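Local coordinates for protein peroxiredoxin 6 (Arenicola marina, PDB 2V2G) that probably reduces hydrogen peroxide and organic hydroperoxides as a thiol-specific peroxidase of the peroxiredoxin 6 subfamily, at residues R158-A172 and D176-V189. The protein carries 1 engineered substitution. Sequence-based numbering, arbitrary orientation.
Sequences RVIDSLQLTAQKKVA and DWQPGDRCMVVPGV
R158 NH1 donates to the carbonyl O of W177 at 2.8 Å. That oxygen lies at the guanidinium edge, and the bond uses a lone pair in the carbonyl plane. The R158 side chain leaves the helix with CG anti to the backbone N (chi1 -172°) and bends at chi3, bringing NH1 to the oxygen. NE pairs with E155, and NH2 bonds to G150 O of the second subunit. With an alanine here, the W177 carbonyl and that G150 O would probably each lose a donor, and E155 this salt bridge. The Q178 side chain crosses that of R158 at about a right angle, Q178 OE1 lying 3.4 Å from R158 CD.

The W177 indole lies against the helix. Its CZ3 approaches S162 N and CB, while D161 CB meets the ring edge at CH2. CD2 of L165 meets W177 CZ2 at 4.0 Å and touches C183 SG. P179 CG packs across the D161 side chain, 3.2 Å from D161 OD2; D161 OD1 is salt-bridged to R62.

Farther along, strands 171-172 and 183-185 form a short antiparallel hairpin. A172 and M184 are a hydrogen-bonded pair: A172 N to M184 O is 2.8 Å, and M184 N to A172 O is 2.9 Å. V186 N bonds to K170 O at 3.2 Å. CG1 of V186 rests 3.4 Å from V171 C. K170 CB packs on V189 CG2.

Strand 183-185 of this C-terminal domain lies between strands 171-172 and 214-216, and the other side of helix 153-168 packs on strands 31-36 and 124-133 of the thioredoxin-like domain.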
# COMPACT_ATOMS: atom_id res chain seq x y z
N ARG A 158 -10.77 3.85 0.30
CA ARG A 158 -10.58 4.96 -0.69
C ARG A 158 -10.15 4.40 -2.04
O ARG A 158 -10.66 4.79 -3.10
CB ARG A 158 -9.57 6.00 -0.17
CG ARG A 158 -9.39 7.30 -0.96
CD ARG A 158 -8.26 8.12 -0.44
NE ARG A 158 -7.00 7.56 -0.93
CZ ARG A 158 -6.51 7.74 -2.14
NH1 ARG A 158 -7.09 8.53 -3.04
NH2 ARG A 158 -5.40 7.09 -2.47
N VAL A 159 -9.15 3.51 -2.03
CA VAL A 159 -8.68 2.93 -3.27
C VAL A 159 -9.70 2.02 -3.92
O VAL A 159 -9.74 1.99 -5.14
CB VAL A 159 -7.29 2.32 -3.17
CG1 VAL A 159 -6.27 3.37 -2.68
CG2 VAL A 159 -7.24 1.09 -2.26
N ILE A 160 -10.50 1.31 -3.15
CA ILE A 160 -11.62 0.55 -3.74
C ILE A 160 -12.53 1.48 -4.53
O ILE A 160 -12.88 1.19 -5.69
CB ILE A 160 -12.46 -0.28 -2.70
CG1 ILE A 160 -11.57 -1.45 -2.20
CG2 ILE A 160 -13.81 -0.71 -3.34
CD1 ILE A 160 -12.10 -2.09 -0.90
N ASP A 161 -12.88 2.62 -3.95
CA ASP A 161 -13.73 3.63 -4.66
C ASP A 161 -13.07 4.06 -5.96
O ASP A 161 -13.71 4.17 -7.01
CB ASP A 161 -14.04 4.80 -3.74
CG ASP A 161 -14.95 4.39 -2.60
OD1 ASP A 161 -15.67 3.37 -2.73
OD2 ASP A 161 -15.02 5.08 -1.57
N SER A 162 -11.78 4.31 -5.90
CA SER A 162 -11.02 4.72 -7.14
C SER A 162 -11.04 3.61 -8.15
O SER A 162 -11.35 3.82 -9.34
CB SER A 162 -9.60 5.11 -6.80
OG SER A 162 -8.83 5.32 -7.99
N LEU A 163 -10.76 2.40 -7.70
CA LEU A 163 -10.65 1.26 -8.65
C LEU A 163 -12.02 1.01 -9.32
O LEU A 163 -12.06 0.64 -10.48
CB LEU A 163 -10.16 -0.00 -7.94
CG LEU A 163 -8.73 0.03 -7.44
CD1 LEU A 163 -8.60 -1.07 -6.37
CD2 LEU A 163 -7.73 -0.12 -8.59
N GLN A 164 -13.10 1.06 -8.55
CA GLN A 164 -14.43 0.72 -9.09
C GLN A 164 -14.87 1.81 -10.07
O GLN A 164 -15.44 1.51 -11.12
CB GLN A 164 -15.42 0.50 -7.98
CG GLN A 164 -15.11 -0.73 -7.17
CD GLN A 164 -16.16 -1.03 -6.14
OE1 GLN A 164 -16.80 -0.13 -5.58
NE2 GLN A 164 -16.36 -2.30 -5.85
N LEU A 165 -14.54 3.06 -9.74
CA LEU A 165 -14.87 4.19 -10.67
C LEU A 165 -14.08 4.12 -11.98
O LEU A 165 -14.63 4.23 -13.09
CB LEU A 165 -14.56 5.50 -9.95
CG LEU A 165 -14.65 6.76 -10.80
CD1 LEU A 165 -16.12 7.00 -11.29
CD2 LEU A 165 -14.04 7.98 -10.07
N THR A 166 -12.75 3.93 -11.87
CA THR A 166 -11.91 3.98 -13.04
C THR A 166 -12.01 2.74 -13.89
O THR A 166 -11.51 2.73 -15.02
CB THR A 166 -10.43 4.23 -12.59
OG1 THR A 166 -10.01 3.10 -11.76
CG2 THR A 166 -10.30 5.58 -11.83
N ALA A 167 -12.59 1.64 -13.36
CA ALA A 167 -12.99 0.48 -14.18
C ALA A 167 -14.09 0.82 -15.16
O ALA A 167 -14.19 0.17 -16.20
CB ALA A 167 -13.47 -0.65 -13.28
N GLN A 168 -14.95 1.75 -14.79
CA GLN A 168 -16.16 2.08 -15.55
C GLN A 168 -16.04 3.33 -16.43
O GLN A 168 -16.73 3.42 -17.46
CB GLN A 168 -17.30 2.33 -14.58
CG GLN A 168 -17.75 1.19 -13.73
CD GLN A 168 -18.86 1.67 -12.78
OE1 GLN A 168 -20.02 1.83 -13.20
NE2 GLN A 168 -18.50 1.97 -11.53
N LYS A 169 -15.24 4.30 -16.00
CA LYS A 169 -15.16 5.62 -16.64
C LYS A 169 -13.73 5.98 -17.05
O LYS A 169 -12.77 5.56 -16.40
CB LYS A 169 -15.77 6.67 -15.69
CG LYS A 169 -17.21 6.33 -15.19
CD LYS A 169 -18.18 6.51 -16.28
CE LYS A 169 -19.58 6.12 -15.82
NZ LYS A 169 -20.56 6.31 -16.88
N LYS A 170 -13.58 6.82 -18.08
CA LYS A 170 -12.26 7.19 -18.67
C LYS A 170 -11.59 8.32 -17.88
O LYS A 170 -11.15 9.35 -18.40
CB LYS A 170 -12.43 7.56 -20.13
CG LYS A 170 -12.99 6.40 -20.94
CD LYS A 170 -13.10 6.76 -22.37
CE LYS A 170 -13.43 5.51 -23.20
NZ LYS A 170 -13.71 5.82 -24.62
N VAL A 171 -11.48 8.03 -16.60
CA VAL A 171 -10.87 8.98 -15.67
C VAL A 171 -9.83 8.24 -14.82
O VAL A 171 -9.83 7.04 -14.76
CB VAL A 171 -11.88 9.71 -14.73
CG1 VAL A 171 -12.87 10.54 -15.58
CG2 VAL A 171 -12.64 8.68 -13.77
N ALA A 172 -9.01 9.02 -14.14
CA ALA A 172 -8.06 8.48 -13.13
C ALA A 172 -8.14 9.43 -11.95
O ALA A 172 -8.38 10.61 -12.10
CB ALA A 172 -6.63 8.38 -13.68
N ASP A 176 -4.41 12.00 -3.40
CA ASP A 176 -5.27 12.33 -2.27
C ASP A 176 -6.76 12.51 -2.58
O ASP A 176 -7.53 13.06 -1.77
CB ASP A 176 -4.73 13.58 -1.56
CG ASP A 176 -3.33 13.37 -1.03
OD1 ASP A 176 -3.03 12.35 -0.39
OD2 ASP A 176 -2.53 14.23 -1.34
N TRP A 177 -7.18 12.02 -3.74
CA TRP A 177 -8.61 12.08 -4.11
C TRP A 177 -9.50 11.42 -3.09
O TRP A 177 -9.20 10.33 -2.60
CB TRP A 177 -8.78 11.44 -5.46
CG TRP A 177 -10.20 11.21 -5.92
CD1 TRP A 177 -10.98 12.03 -6.69
CD2 TRP A 177 -10.96 10.01 -5.72
NE1 TRP A 177 -12.17 11.42 -6.97
CE2 TRP A 177 -12.19 10.18 -6.37
CE3 TRP A 177 -10.71 8.78 -5.05
CZ2 TRP A 177 -13.17 9.17 -6.39
CZ3 TRP A 177 -11.64 7.81 -5.09
CH2 TRP A 177 -12.87 8.02 -5.73
N GLN A 178 -10.63 12.06 -2.81
CA GLN A 178 -11.73 11.43 -2.08
C GLN A 178 -12.97 11.36 -2.95
O GLN A 178 -13.18 12.25 -3.82
CB GLN A 178 -12.08 12.19 -0.81
CG GLN A 178 -10.94 12.27 0.25
CD GLN A 178 -10.71 10.94 0.95
OE1 GLN A 178 -9.60 10.68 1.42
NE2 GLN A 178 -11.72 10.07 0.99
N PRO A 179 -13.78 10.29 -2.76
CA PRO A 179 -15.00 10.20 -3.54
C PRO A 179 -15.79 11.52 -3.56
O PRO A 179 -16.02 12.17 -2.50
CB PRO A 179 -15.79 9.08 -2.84
CG PRO A 179 -14.78 8.22 -2.25
CD PRO A 179 -13.59 9.12 -1.89
N GLY A 180 -16.21 11.93 -4.76
CA GLY A 180 -16.93 13.15 -4.97
C GLY A 180 -16.04 14.29 -5.47
O GLY A 180 -16.54 15.24 -6.06
N ASP A 181 -14.71 14.13 -5.30
CA ASP A 181 -13.73 15.16 -5.75
C ASP A 181 -13.56 15.08 -7.25
O ASP A 181 -13.73 14.02 -7.84
CB ASP A 181 -12.34 14.93 -5.09
CG ASP A 181 -12.31 15.28 -3.58
OD1 ASP A 181 -13.29 15.91 -3.09
OD2 ASP A 181 -11.31 14.88 -2.90
N ARG A 182 -13.09 16.15 -7.88
CA ARG A 182 -12.80 16.08 -9.30
C ARG A 182 -11.70 15.01 -9.66
O ARG A 182 -10.82 14.73 -8.85
CB ARG A 182 -12.39 17.44 -9.84
CG ARG A 182 -11.14 17.96 -9.23
CD ARG A 182 -10.88 19.38 -9.58
NE ARG A 182 -9.64 19.79 -8.91
CZ ARG A 182 -9.07 20.97 -9.08
NH1 ARG A 182 -9.59 21.83 -9.96
NH2 ARG A 182 -7.99 21.29 -8.38
N CYS A 183 -11.86 14.40 -10.83
CA CYS A 183 -10.97 13.40 -11.36
C CYS A 183 -10.17 13.98 -12.53
O CYS A 183 -10.48 15.10 -13.01
CB CYS A 183 -11.81 12.19 -11.83
SG CYS A 183 -12.69 11.41 -10.49
N MET A 184 -9.19 13.21 -13.01
CA MET A 184 -8.49 13.57 -14.21
C MET A 184 -8.99 12.78 -15.38
O MET A 184 -9.24 11.59 -15.28
CB MET A 184 -6.98 13.34 -14.05
CG MET A 184 -6.40 13.79 -12.76
SD MET A 184 -6.71 15.49 -12.31
CE MET A 184 -6.11 16.29 -13.70
N VAL A 185 -9.12 13.45 -16.52
CA VAL A 185 -9.46 12.77 -17.79
C VAL A 185 -8.17 12.07 -18.26
O VAL A 185 -7.11 12.67 -18.27
CB VAL A 185 -9.92 13.75 -18.85
CG1 VAL A 185 -10.22 13.01 -20.16
CG2 VAL A 185 -11.21 14.44 -18.37
N VAL A 186 -8.28 10.80 -18.61
CA VAL A 186 -7.10 10.01 -18.98
C VAL A 186 -6.55 10.53 -20.31
O VAL A 186 -7.30 11.00 -21.16
CB VAL A 186 -7.41 8.49 -18.99
CG1 VAL A 186 -7.84 8.02 -17.58
CG2 VAL A 186 -8.46 8.18 -20.11
N PRO A 187 -5.21 10.44 -20.52
CA PRO A 187 -4.60 10.94 -21.77
C PRO A 187 -5.23 10.41 -23.08
O PRO A 187 -5.30 11.15 -24.08
CB PRO A 187 -3.15 10.45 -21.66
CG PRO A 187 -2.92 10.35 -20.21
CD PRO A 187 -4.17 9.90 -19.60
N GLY A 188 -5.70 9.16 -23.06
CA GLY A 188 -6.24 8.52 -24.25
C GLY A 188 -7.52 9.11 -24.85
O GLY A 188 -7.90 8.78 -25.99
N VAL A 189 -8.21 9.96 -24.09
CA VAL A 189 -9.45 10.59 -24.53
C VAL A 189 -9.12 11.83 -25.36
O VAL A 189 -8.56 12.81 -24.87
CB VAL A 189 -10.35 10.96 -23.31
CG1 VAL A 189 -11.67 11.65 -23.75
CG2 VAL A 189 -10.64 9.70 -22.49